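Long-range contacts in hypothetical protein aq_1956 (Aquifex aeolicus, PDB 2YVT), which is of unknown function but belongs to the calcineurin-like metallophosphoesterases, a superfamily that typically hydrolyses phosphoester bonds at a metal centre: residues A[8-13]-A[215-220]; A[37-42]-A[177-182]; A[91-96]-A[119-124]; A[135-140]-A[169-174]. One frame throughout, in Å; residues are numbered along the deposited sequence.

Interaction 1. Residues A[8-13]-A[215-220]; sequences VLAIKN and VAIVGH
This is a buried face-to-face contact between the two sheets of the sandwich: Val8, Ala10 and Lys12 on strand 7-12 look across at Ile217, Gly219 and His220 on and just beyond strand 215-218. The short strand axes approach to 8.3 Å and run in roughly the same direction, 38° apart, too far for backbone pairing, so side chains fill the interval. Ile217 carries the apolar half with two branches. Its CG2 meets Ala10 CB at 3.9 Å, while its CD1 reaches Val8 CG1 at 4.2 Å, the two side chains slanting past one another.

Toward the C-terminal ends of the strands the contact turns polar. Lys12 starts with CG wedged between its backbone N and carbonyl carbon (chi1 66°) and bends again further out, which lays the chain across Gly219, with CB 3.9 Å from Gly219 CA. The chain ends in a hydrogen bond from Lys12 NZ to His220 O, 2.7 Å, approaching from above the carbonyl plane. Asn235 OD1 and Gly222 O also accept from this ammonium group. Further along, between Asn13 and His220, one water lies 3.1 Å from Asn13 ND2 and 2.8 Å from His220 ND1, while Asn13 OD1 takes the backbone N-H of Asn41.

In related metallophosphoesterases, residues in loops at these strand ends hold the metals, and Gly219-His220 falls where relatives carry the GHxH metal-binding motif, though no metal is seen in this contact. Here three carbonyl or amide oxygens surround the buried lysine nitrogen, which probably helps it stay charged.

Interaction 2. Residues A[37-42]-A[177-182]; sequences VVVGNI and VTIFYT
The Tyr181 ring presents an edge to segment 37-42. Gly40 O sits in the plane of the ring, 3.3 Å from Tyr181 CD1, and Val39 CG1 also lies near that plane. The Asn41 amide, beyond a cis peptide bond from Gly40, is tilted 54° from the ring and passes it at a slant. The phenol oxygen has a hydrogen-bond partner in Lys98 NZ, and the ring also meets the imidazole of His220, the planes about 35° apart. With CG anti to the backbone N (chi1 171°), Tyr181 extends alongside the Gly40-Asn41 loop, which follows strand 35-39 at the C-terminal end of the parallel strands, where relatives keep metal-site residues; no metal is seen in this contact.

Earlier along both strands the contact is aliphatic. Val39 is forked: CG1 rests 3.7 Å from Tyr181 CA, and CG2 touches Ile179 CG2, also at 3.7 Å. Val37 and Ile179 reach straight for one another tip to tip, with Val37 CG1 3.9 Å from Ile179 CD1, in a buried layer between the sheets.

Strand 35-39 is flanked in its sheet by strands 7-12 and 91-95, and strand 175-180 lies between 134-144 and 215-218 in the other. Val38, pointing away from this interface, packs on Phe81 of helix 65-86, which covers part of the outer side of the first sheet, while Ile179 also touches Val136 of strand 134-144.

Interaction 3. Residues A[91-96]-A[119-124]; sequences KTFVVP and NIRVLH
Phe93 and Arg121 stand side by side on one face of a parallel strand pair, pointing the same way. Arg121 CD lies in the plane of the phenyl ring at its edge, 3.7 Å from Phe93 CE1, and the guanidinium is turned 66° from the ring. Leu123 comes to the same ring, its CD1 3.5 Å from Phe93 CD1. On the other face Val94 is set between Ile120 and Val122, with Val94 CG2 4.1 Å from Ile120 CG2. Past the strand ends Pro96 lies over a face of the His124 imidazole in a CH-pi contact, its CG 4.1 Å from the centroid; His124 ND1 is held by Gly140 N.

Thr92 and Val94 bond through N and O to the backbones of Asn119, Arg121 and Leu123, closing the beta-alpha-beta unit built with helix 103-112. Lys91 and Thr92 share an acceptor: Lys91 NZ (3.2 Å) and Thr92 N (2.8 Å) reach Asn119 O from opposite faces of its plane.

That second donor probably draws electron density toward Asn119 O, whereas Leu123 O, buried against the methyls of Val95, has no polar partner.

Interaction 4. Residues A[135-140]-A[169-174]; sequences EVIGFG and NELKPR
Leu171 makes the first touch of segment 169-174 on strand 134-144. Its CD1 comes to 4.5 Å from Ile137 CD1, a light apolar contact of methyl on methyl, and the same side chain also rests on Phe127 of strand 126-130. Next, Lys172 offers the root of its side chain rather than its charge: its CB lies 3.7 Å from Glu135 OE2, and its carbonyl oxygen is 3.7 Å from Glu135 CG. The rest of the lysine runs out extended, leaving its NZ 5.9 Å from Glu135 OE2, too far for the charged atoms to touch.

Beyond Pro173 comes Arg174, which makes the polar part of a contact centred on Glu135. The two long side chains meet at about a right angle, the aliphatic part of the arginine against the glutamate chain, with Arg174 CB 3.9 Å from Glu135 CG. In Glu135, CG lies anti to the carbonyl carbon (chi1 -69°) and the chain bends once, at chi2 (-74°), bringing the carboxylate across Arg174. Glu135 OE2 lies 3.6 Å from Arg174 NE and just as close to Arg174 CD. The carboxylate and guanidinium planes are 40° apart, with the oxygen well out of the guanidinium plane. The guanidinium finds its hydrogen-bond partners in flanking residues, NH1 bonding the backbone carbonyl of Phe134, at the start of the strand.

The loop thus settles against strand 134-144 just before the chain enters strand 175-180, its parallel neighbour. The salt bridge rests on charge attraction alone, since no N-H points at the oxygen, so its pull is probably weakly directional, with the crossing aliphatic parts adding van der Waals contact.

From the N terminus, strand 7-12 opens interaction 1 and strand 35-39 opens interaction 2. The chain then makes interaction 3, a short beta-alpha-beta loop closed at 119-124, followed in series by interaction 4, closed at 169-174. Strand 175-180 then closes interaction 2 around both of these, and strand 215-218 closes interaction 1 around everything; the loops nest and none cross. Interactions 1 and 2, with centres 5 Å apart, bridge the two sheets, interaction 3 adds an edge strand to the first sheet, and interaction 4 fastens a loop to the second. A probable backbone hydrogen bond between Leu9 O and Val37 N (2.8 Å) couples interactions 1 and 2.

Interaction 1. Residues A[8-13]-A[215-220]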
loop_
_atom_site.group_PDB
_atom_site.type_symbol
_atom_site.label_atom_id
_atom_site.label_comp_id
_atom_site.label_asym_id
_atom_site.label_seq_id
_atom_site.Cartn_x
_atom_site.Cartn_y
_atom_site.Cartn_z
ATOM N N VAL A 8 -3.229 15.072 -0.060
ATOM C CA VAL A 8 -2.599 13.760 0.094
ATOM C C VAL A 8 -1.598 13.549 -1.032
ATOM O O VAL A 8 -1.941 13.714 -2.205
ATOM C CB VAL A 8 -3.654 12.607 0.034
ATOM C CG1 VAL A 8 -2.988 11.249 0.244
ATOM C CG2 VAL A 8 -4.768 12.825 1.058
ATOM N N LEU A 9 -0.359 13.218 -0.676
ATOM C CA LEU A 9 0.637 12.787 -1.665
ATOM C C LEU A 9 0.759 11.278 -1.519
ATOM O O LEU A 9 1.057 10.794 -0.430
ATOM C CB LEU A 9 1.998 13.456 -1.413
ATOM C CG LEU A 9 3.118 13.344 -2.472
ATOM C CD1 LEU A 9 4.286 14.239 -2.050
ATOM C CD2 LEU A 9 3.629 11.934 -2.723
ATOM N N ALA A 10 0.537 10.541 -2.606
ATOM C CA ALA A 10 0.615 9.073 -2.560
ATOM C C ALA A 10 1.621 8.525 -3.555
ATOM O O ALA A 10 1.700 8.993 -4.692
ATOM C CB ALA A 10 -0.764 8.453 -2.809
ATOM N N ILE A 11 2.381 7.527 -3.110
ATOM C CA ILE A 11 3.247 6.741 -3.991
ATOM C C ILE A 11 2.968 5.250 -3.792
ATOM O O ILE A 11 2.349 4.844 -2.800
ATOM C CB ILE A 11 4.760 7.029 -3.751
ATOM C CG1 ILE A 11 5.206 6.553 -2.356
ATOM C CG2 ILE A 11 5.062 8.508 -3.987
ATOM C CD1 ILE A 11 6.726 6.604 -2.152
ATOM N N LYS A 12 3.425 4.436 -4.739
ATOM C CA LYS A 12 3.333 2.981 -4.616
ATOM C C LYS A 12 4.575 2.331 -5.205
ATOM O O LYS A 12 5.251 2.927 -6.051
ATOM C CB LYS A 12 2.041 2.427 -5.247
ATOM C CG LYS A 12 1.900 2.557 -6.780
ATOM C CD LYS A 12 2.330 1.299 -7.509
ATOM C CE LYS A 12 2.164 1.442 -9.022
ATOM N NZ LYS A 12 0.835 0.927 -9.491
ATOM N N ASN A 13 4.864 1.116 -4.749
ATOM C CA ASN A 13 6.050 0.369 -5.182
ATOM C C ASN A 13 7.334 1.170 -4.974
ATOM O O ASN A 13 8.095 1.424 -5.916
ATOM C CB ASN A 13 5.908 -0.117 -6.636
ATOM C CG ASN A 13 5.019 -1.346 -6.760
ATOM O OD1 ASN A 13 4.903 -2.150 -5.825
ATOM N ND2 ASN A 13 4.411 -1.517 -7.931
ATOM N N VAL A 215 -12.847 7.329 -1.287
ATOM C CA VAL A 215 -11.618 7.265 -2.075
ATOM C C VAL A 215 -10.907 5.956 -1.752
ATOM O O VAL A 215 -10.918 5.487 -0.605
ATOM C CB VAL A 215 -10.673 8.456 -1.752
ATOM C CG1 VAL A 215 -9.352 8.359 -2.526
ATOM C CG2 VAL A 215 -11.361 9.793 -2.031
ATOM N N ALA A 216 -10.320 5.352 -2.776
ATOM C CA ALA A 216 -9.431 4.217 -2.580
ATOM C C ALA A 216 -8.095 4.515 -3.251
ATOM O O ALA A 216 -8.057 4.891 -4.420
ATOM C CB ALA A 216 -10.050 2.933 -3.134
ATOM N N ILE A 217 -7.012 4.368 -2.494
ATOM C CA ILE A 217 -5.659 4.545 -3.026
ATOM C C ILE A 217 -5.052 3.151 -3.146
ATOM O O ILE A 217 -5.085 2.380 -2.199
ATOM C CB ILE A 217 -4.804 5.446 -2.106
ATOM C CG1 ILE A 217 -5.436 6.844 -1.992
ATOM C CG2 ILE A 217 -3.363 5.516 -2.621
ATOM C CD1 ILE A 217 -4.868 7.712 -0.876
ATOM N N VAL A 218 -4.536 2.815 -4.326
ATOM C CA VAL A 218 -4.165 1.427 -4.622
ATOM C C VAL A 218 -2.788 1.319 -5.279
ATOM O O VAL A 218 -2.270 2.308 -5.801
ATOM C CB VAL A 218 -5.258 0.709 -5.479
ATOM C CG1 VAL A 218 -6.604 0.617 -4.697
ATOM C CG2 VAL A 218 -5.451 1.420 -6.816
ATOM N N GLY A 219 -2.210 0.117 -5.262
ATOM C CA GLY A 219 -0.834 -0.091 -5.722
ATOM C C GLY A 219 -0.652 -1.190 -6.760
ATOM O O GLY A 219 -1.345 -1.222 -7.780
ATOM N N HIS A 220 0.287 -2.099 -6.494
ATOM C CA HIS A 220 0.595 -3.207 -7.408
ATOM C C HIS A 220 0.791 -2.655 -8.831
ATOM O O HIS A 220 1.519 -1.671 -9.007
ATOM C CB HIS A 220 -0.478 -4.312 -7.299
ATOM C CG HIS A 220 -0.091 -5.626 -7.910
ATOM N ND1 HIS A 220 1.217 -6.011 -8.131
ATOM C CD2 HIS A 220 -0.859 -6.663 -8.319
ATOM C CE1 HIS A 220 1.232 -7.225 -8.660
ATOM N NE2 HIS A 220 -0.016 -7.645 -8.776
HETATM O O HOH W 1 3.531 -4.418 -8.608
#

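Interaction 2. Residues A[37-42]-A[177-182]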
loop_
_atom_site.group_PDB
_atom_site.type_symbol
_atom_site.label_atom_id
_atom_site.label_comp_id
_atom_site.label_asym_id
_atom_site.label_seq_id
_atom_site.Cartn_x
_atom_site.Cartn_y
_atom_site.Cartn_z
ATOM N N VAL A 37 1.067 9.057 1.759
ATOM C CA VAL A 37 0.669 7.652 1.731
ATOM C C VAL A 37 1.704 6.874 0.938
ATOM O O VAL A 37 1.980 7.201 -0.217
ATOM C CB VAL A 37 -0.740 7.464 1.106
ATOM C CG1 VAL A 37 -1.040 5.985 0.869
ATOM C CG2 VAL A 37 -1.801 8.071 2.011
ATOM N N VAL A 38 2.289 5.857 1.566
ATOM C CA VAL A 38 3.232 4.974 0.870
ATOM C C VAL A 38 2.602 3.594 0.802
ATOM O O VAL A 38 2.428 2.935 1.832
ATOM C CB VAL A 38 4.607 4.873 1.578
ATOM C CG1 VAL A 38 5.554 4.025 0.753
ATOM C CG2 VAL A 38 5.213 6.270 1.799
ATOM N N VAL A 39 2.226 3.179 -0.409
ATOM C CA VAL A 39 1.726 1.826 -0.627
ATOM C C VAL A 39 2.912 0.966 -1.049
ATOM O O VAL A 39 3.794 1.433 -1.782
ATOM C CB VAL A 39 0.629 1.782 -1.727
ATOM C CG1 VAL A 39 0.025 0.371 -1.835
ATOM C CG2 VAL A 39 -0.464 2.813 -1.449
ATOM N N GLY A 40 2.950 -0.278 -0.578
ATOM C CA GLY A 40 4.003 -1.195 -0.983
ATOM C C GLY A 40 3.969 -1.469 -2.487
ATOM O O GLY A 40 3.080 -0.994 -3.193
ATOM N N ASN A 41 4.923 -2.243 -2.994
ATOM C CA ASN A 41 5.970 -2.876 -2.216
ATOM C C ASN A 41 7.034 -1.932 -1.701
ATOM O O ASN A 41 7.540 -1.084 -2.445
ATOM C CB ASN A 41 6.635 -3.932 -3.086
ATOM C CG ASN A 41 5.643 -4.957 -3.563
ATOM O OD1 ASN A 41 5.314 -5.059 -4.774
ATOM N ND2 ASN A 41 5.101 -5.683 -2.617
ATOM N N ILE A 42 7.368 -2.096 -0.425
ATOM C CA ILE A 42 8.506 -1.396 0.171
ATOM C C ILE A 42 9.798 -2.112 -0.219
ATOM O O ILE A 42 10.752 -1.483 -0.681
ATOM C CB ILE A 42 8.382 -1.299 1.703
ATOM C CG1 ILE A 42 7.151 -0.465 2.070
ATOM C CG2 ILE A 42 9.656 -0.689 2.306
ATOM C CD1 ILE A 42 6.577 -0.753 3.427
ATOM N N VAL A 177 -11.539 6.605 3.653
ATOM C CA VAL A 177 -10.450 6.468 2.690
ATOM C C VAL A 177 -9.844 5.087 2.893
ATOM O O VAL A 177 -9.424 4.752 4.002
ATOM C CB VAL A 177 -9.365 7.553 2.874
ATOM C CG1 VAL A 177 -8.173 7.313 1.933
ATOM C CG2 VAL A 177 -9.954 8.954 2.649
ATOM N N THR A 178 -9.822 4.282 1.832
ATOM C CA THR A 178 -9.246 2.932 1.916
ATOM C C THR A 178 -7.957 2.887 1.114
ATOM O O THR A 178 -7.846 3.515 0.061
ATOM C CB THR A 178 -10.213 1.843 1.406
ATOM O OG1 THR A 178 -10.598 2.140 0.060
ATOM C CG2 THR A 178 -11.475 1.771 2.286
ATOM N N ILE A 179 -6.972 2.174 1.640
ATOM C CA ILE A 179 -5.676 2.046 0.991
ATOM C C ILE A 179 -5.360 0.569 0.884
ATOM O O ILE A 179 -5.301 -0.125 1.900
ATOM C CB ILE A 179 -4.556 2.763 1.783
ATOM C CG1 ILE A 179 -4.957 4.211 2.106
ATOM C CG2 ILE A 179 -3.236 2.730 0.995
ATOM C CD1 ILE A 179 -4.026 4.918 3.068
ATOM N N PHE A 180 -5.178 0.095 -0.349
ATOM C CA PHE A 180 -4.904 -1.317 -0.616
ATOM C C PHE A 180 -3.671 -1.427 -1.483
ATOM O O PHE A 180 -3.462 -0.600 -2.366
ATOM C CB PHE A 180 -6.062 -1.980 -1.385
ATOM C CG PHE A 180 -7.399 -1.858 -0.712
ATOM C CD1 PHE A 180 -7.631 -2.438 0.531
ATOM C CD2 PHE A 180 -8.429 -1.167 -1.338
ATOM C CE1 PHE A 180 -8.882 -2.316 1.151
ATOM C CE2 PHE A 180 -9.678 -1.045 -0.737
ATOM C CZ PHE A 180 -9.905 -1.623 0.508
ATOM N N TYR A 181 -2.860 -2.458 -1.254
ATOM C CA TYR A 181 -1.824 -2.779 -2.224
ATOM C C TYR A 181 -2.473 -3.192 -3.554
ATOM O O TYR A 181 -2.062 -2.757 -4.626
ATOM C CB TYR A 181 -0.905 -3.885 -1.694
ATOM C CG TYR A 181 0.046 -4.410 -2.735
ATOM C CD1 TYR A 181 1.117 -3.634 -3.183
ATOM C CD2 TYR A 181 -0.123 -5.687 -3.281
ATOM C CE1 TYR A 181 2.005 -4.120 -4.146
ATOM C CE2 TYR A 181 0.761 -6.189 -4.234
ATOM C CZ TYR A 181 1.818 -5.400 -4.667
ATOM O OH TYR A 181 2.681 -5.883 -5.615
ATOM N N THR A 182 -3.498 -4.036 -3.465
ATOM C CA THR A 182 -4.140 -4.593 -4.649
ATOM C C THR A 182 -5.225 -3.659 -5.186
ATOM O O THR A 182 -6.113 -3.250 -4.434
ATOM C CB THR A 182 -4.745 -5.963 -4.333
ATOM O OG1 THR A 182 -3.728 -6.810 -3.810
ATOM C CG2 THR A 182 -5.327 -6.607 -5.583
#

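Interaction 3. Residues A[91-96]-A[119-124]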
loop_
_atom_site.group_PDB
_atom_site.type_symbol
_atom_site.label_atom_id
_atom_site.label_comp_id
_atom_site.label_asym_id
_atom_site.label_seq_id
_atom_site.Cartn_x
_atom_site.Cartn_y
_atom_site.Cartn_z
ATOM N N LYS A 91 2.865 13.602 8.353
ATOM C CA LYS A 91 1.977 12.522 8.799
ATOM C C LYS A 91 1.892 11.502 7.668
ATOM O O LYS A 91 1.570 11.856 6.538
ATOM C CB LYS A 91 0.578 13.047 9.141
ATOM C CG LYS A 91 -0.409 11.948 9.553
ATOM C CD LYS A 91 -0.065 11.359 10.919
ATOM C CE LYS A 91 -0.815 10.057 11.179
ATOM N NZ LYS A 91 -0.015 8.860 10.732
ATOM N N THR A 92 2.189 10.244 7.974
ATOM C CA THR A 92 2.389 9.237 6.933
ATOM C C THR A 92 1.643 7.958 7.262
ATOM O O THR A 92 1.702 7.481 8.404
ATOM C CB THR A 92 3.896 8.915 6.774
ATOM O OG1 THR A 92 4.612 10.119 6.473
ATOM C CG2 THR A 92 4.141 7.908 5.652
ATOM N N PHE A 93 0.944 7.414 6.266
ATOM C CA PHE A 93 0.353 6.089 6.371
ATOM C C PHE A 93 1.081 5.164 5.414
ATOM O O PHE A 93 1.319 5.519 4.260
ATOM C CB PHE A 93 -1.137 6.116 6.025
ATOM C CG PHE A 93 -1.965 6.904 6.989
ATOM C CD1 PHE A 93 -2.099 6.488 8.310
ATOM C CD2 PHE A 93 -2.600 8.069 6.581
ATOM C CE1 PHE A 93 -2.873 7.211 9.214
ATOM C CE2 PHE A 93 -3.372 8.810 7.474
ATOM C CZ PHE A 93 -3.508 8.379 8.796
ATOM N N VAL A 94 1.435 3.985 5.910
ATOM C CA VAL A 94 2.168 2.985 5.139
ATOM C C VAL A 94 1.340 1.705 5.103
ATOM O O VAL A 94 0.859 1.252 6.135
ATOM C CB VAL A 94 3.544 2.688 5.783
ATOM C CG1 VAL A 94 4.278 1.582 5.024
ATOM C CG2 VAL A 94 4.400 3.961 5.846
ATOM N N VAL A 95 1.191 1.123 3.911
ATOM C CA VAL A 95 0.434 -0.123 3.731
ATOM C C VAL A 95 1.340 -1.124 2.996
ATOM O O VAL A 95 1.845 -0.808 1.928
ATOM C CB VAL A 95 -0.876 0.127 2.947
ATOM C CG1 VAL A 95 -1.601 -1.185 2.678
ATOM C CG2 VAL A 95 -1.767 1.101 3.719
ATOM N N PRO A 96 1.581 -2.309 3.591
ATOM C CA PRO A 96 2.576 -3.213 3.016
ATOM C C PRO A 96 2.127 -3.876 1.721
ATOM O O PRO A 96 0.921 -4.094 1.502
ATOM C CB PRO A 96 2.763 -4.269 4.121
ATOM C CG PRO A 96 1.440 -4.308 4.814
ATOM C CD PRO A 96 0.971 -2.874 4.814
ATOM N N ASN A 119 5.216 10.256 13.426
ATOM C CA ASN A 119 4.464 10.702 12.248
ATOM C C ASN A 119 4.002 9.542 11.375
ATOM O O ASN A 119 3.103 9.709 10.550
ATOM C CB ASN A 119 5.260 11.718 11.406
ATOM C CG ASN A 119 6.663 11.235 11.029
ATOM O OD1 ASN A 119 7.372 10.619 11.834
ATOM N ND2 ASN A 119 7.080 11.545 9.799
ATOM N N ILE A 120 4.607 8.370 11.569
ATOM C CA ILE A 120 4.283 7.193 10.750
ATOM C C ILE A 120 3.265 6.286 11.436
ATOM O O ILE A 120 3.403 5.958 12.619
ATOM C CB ILE A 120 5.551 6.359 10.424
ATOM C CG1 ILE A 120 6.568 7.196 9.642
ATOM C CG2 ILE A 120 5.181 5.073 9.663
ATOM C CD1 ILE A 120 7.880 6.472 9.405
ATOM N N ARG A 121 2.256 5.870 10.674
ATOM C CA ARG A 121 1.335 4.833 11.105
ATOM C C ARG A 121 1.209 3.792 10.008
ATOM O O ARG A 121 0.851 4.121 8.884
ATOM C CB ARG A 121 -0.028 5.447 11.401
ATOM C CG ARG A 121 -1.082 4.435 11.775
ATOM C CD ARG A 121 -2.328 5.120 12.274
ATOM N NE ARG A 121 -2.288 5.387 13.713
ATOM C CZ ARG A 121 -2.863 4.614 14.631
ATOM N NH1 ARG A 121 -3.523 3.520 14.269
ATOM N NH2 ARG A 121 -2.774 4.935 15.914
ATOM N N VAL A 122 1.518 2.542 10.336
ATOM C CA VAL A 122 1.282 1.436 9.417
ATOM C C VAL A 122 -0.171 0.993 9.555
ATOM O O VAL A 122 -0.655 0.763 10.670
ATOM C CB VAL A 122 2.243 0.245 9.689
ATOM C CG1 VAL A 122 1.789 -0.997 8.940
ATOM C CG2 VAL A 122 3.666 0.615 9.300
ATOM N N LEU A 123 -0.864 0.900 8.420
ATOM C CA LEU A 123 -2.248 0.437 8.393
ATOM C C LEU A 123 -2.320 -0.862 7.628
ATOM O O LEU A 123 -2.093 -0.903 6.419
ATOM C CB LEU A 123 -3.166 1.476 7.743
ATOM C CG LEU A 123 -3.289 2.822 8.444
ATOM C CD1 LEU A 123 -4.205 3.712 7.633
ATOM C CD2 LEU A 123 -3.807 2.661 9.863
ATOM N N HIS A 124 -2.601 -1.933 8.351
ATOM C CA HIS A 124 -2.786 -3.226 7.726
ATOM C C HIS A 124 -3.782 -4.027 8.545
ATOM O O HIS A 124 -3.513 -4.371 9.701
ATOM C CB HIS A 124 -1.461 -3.987 7.586
ATOM C CG HIS A 124 -1.620 -5.331 6.947
ATOM N ND1 HIS A 124 -2.157 -5.494 5.686
ATOM C CD2 HIS A 124 -1.346 -6.576 7.403
ATOM C CE1 HIS A 124 -2.192 -6.780 5.386
ATOM N NE2 HIS A 124 -1.716 -7.460 6.415
#

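Interaction 4. Residues A[135-140]-A[169-174]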
loop_
_atom_site.group_PDB
_atom_site.type_symbol
_atom_site.label_atom_id
_atom_site.label_comp_id
_atom_site.label_asym_id
_atom_site.label_seq_id
_atom_site.Cartn_x
_atom_site.Cartn_y
_atom_site.Cartn_z
ATOM N N GLU A 135 -11.962 8.378 8.366
ATOM C CA GLU A 135 -11.401 7.114 8.823
ATOM C C GLU A 135 -10.555 6.579 7.678
ATOM O O GLU A 135 -11.024 6.483 6.539
ATOM C CB GLU A 135 -12.487 6.093 9.191
ATOM C CG GLU A 135 -13.297 6.433 10.456
ATOM C CD GLU A 135 -12.535 6.221 11.765
ATOM O OE1 GLU A 135 -11.329 5.899 11.742
ATOM O OE2 GLU A 135 -13.156 6.383 12.840
ATOM N N VAL A 136 -9.305 6.244 7.982
ATOM C CA VAL A 136 -8.400 5.694 6.978
ATOM C C VAL A 136 -8.211 4.216 7.269
ATOM O O VAL A 136 -7.802 3.849 8.367
ATOM C CB VAL A 136 -7.045 6.441 6.964
ATOM C CG1 VAL A 136 -6.202 6.012 5.766
ATOM C CG2 VAL A 136 -7.290 7.951 6.900
ATOM N N ILE A 137 -8.543 3.380 6.289
ATOM C CA ILE A 137 -8.463 1.928 6.443
ATOM C C ILE A 137 -7.374 1.413 5.517
ATOM O O ILE A 137 -7.305 1.821 4.357
ATOM C CB ILE A 137 -9.801 1.264 6.076
ATOM C CG1 ILE A 137 -10.907 1.765 7.009
ATOM C CG2 ILE A 137 -9.706 -0.261 6.146
ATOM C CD1 ILE A 137 -12.272 1.400 6.524
ATOM N N GLY A 138 -6.525 0.526 6.025
ATOM C CA GLY A 138 -5.492 -0.095 5.200
ATOM C C GLY A 138 -5.571 -1.606 5.220
ATOM O O GLY A 138 -5.818 -2.211 6.261
ATOM N N PHE A 139 -5.367 -2.224 4.062
ATOM C CA PHE A 139 -5.279 -3.680 3.995
ATOM C C PHE A 139 -4.302 -4.009 2.871
ATOM O O PHE A 139 -4.618 -3.865 1.682
ATOM C CB PHE A 139 -6.666 -4.307 3.758
ATOM C CG PHE A 139 -6.774 -5.755 4.204
ATOM C CD1 PHE A 139 -7.822 -6.154 5.040
ATOM C CD2 PHE A 139 -5.841 -6.709 3.804
ATOM C CE1 PHE A 139 -7.943 -7.481 5.468
ATOM C CE2 PHE A 139 -5.944 -8.045 4.224
ATOM C CZ PHE A 139 -7.007 -8.432 5.054
ATOM N N GLY A 140 -3.094 -4.399 3.266
ATOM C CA GLY A 140 -2.017 -4.661 2.319
ATOM C C GLY A 140 -1.962 -6.076 1.776
ATOM O O GLY A 140 -2.871 -6.890 1.989
ATOM N N ASN A 169 -17.954 -1.398 9.824
ATOM C CA ASN A 169 -19.311 -1.083 10.300
ATOM C C ASN A 169 -19.425 -0.785 11.798
ATOM O O ASN A 169 -20.495 -0.393 12.276
ATOM C CB ASN A 169 -20.269 -2.226 9.949
ATOM C CG ASN A 169 -20.673 -2.230 8.484
ATOM O OD1 ASN A 169 -20.372 -1.300 7.729
ATOM N ND2 ASN A 169 -21.373 -3.283 8.077
ATOM N N GLU A 170 -18.337 -0.989 12.533
ATOM C CA GLU A 170 -18.311 -0.741 13.971
ATOM C C GLU A 170 -17.668 0.611 14.278
ATOM O O GLU A 170 -17.665 1.057 15.428
ATOM C CB GLU A 170 -17.541 -1.850 14.700
ATOM C CG GLU A 170 -17.868 -3.278 14.267
ATOM C CD GLU A 170 -18.902 -3.966 15.144
ATOM O OE1 GLU A 170 -19.337 -3.380 16.162
ATOM O OE2 GLU A 170 -19.271 -5.110 14.807
ATOM N N LEU A 171 -17.123 1.253 13.246
ATOM C CA LEU A 171 -16.361 2.493 13.407
ATOM C C LEU A 171 -17.234 3.742 13.470
ATOM O O LEU A 171 -18.392 3.733 13.041
ATOM C CB LEU A 171 -15.345 2.654 12.270
ATOM C CG LEU A 171 -14.306 1.563 11.988
ATOM C CD1 LEU A 171 -13.438 1.970 10.803
ATOM C CD2 LEU A 171 -13.452 1.267 13.205
ATOM N N LYS A 172 -16.653 4.814 14.009
ATOM C CA LYS A 172 -17.252 6.147 13.970
ATOM C C LYS A 172 -17.607 6.508 12.524
ATOM O O LYS A 172 -16.773 6.360 11.628
ATOM C CB LYS A 172 -16.286 7.191 14.540
ATOM C CG LYS A 172 -15.883 6.979 15.993
ATOM C CD LYS A 172 -14.798 7.965 16.403
ATOM C CE LYS A 172 -14.338 7.726 17.834
ATOM N NZ LYS A 172 -13.338 8.741 18.266
ATOM N N PRO A 173 -18.854 6.965 12.290
ATOM C CA PRO A 173 -19.286 7.348 10.942
ATOM C C PRO A 173 -18.543 8.584 10.423
ATOM O O PRO A 173 -18.747 9.696 10.913
ATOM C CB PRO A 173 -20.785 7.628 11.114
ATOM C CG PRO A 173 -20.956 7.945 12.562
ATOM C CD PRO A 173 -19.930 7.126 13.287
ATOM N N ARG A 174 -17.668 8.372 9.444
ATOM C CA ARG A 174 -16.839 9.435 8.882
ATOM C C ARG A 174 -16.611 9.184 7.395
ATOM O O ARG A 174 -17.030 8.156 6.864
ATOM C CB ARG A 174 -15.499 9.501 9.623
ATOM C CG ARG A 174 -15.570 10.215 10.960
ATOM C CD ARG A 174 -14.759 9.501 12.011
ATOM N NE ARG A 174 -13.340 9.820 11.933
ATOM C CZ ARG A 174 -12.670 10.511 12.852
ATOM N NH1 ARG A 174 -11.380 10.740 12.684
ATOM N NH2 ARG A 174 -13.279 10.969 13.940
#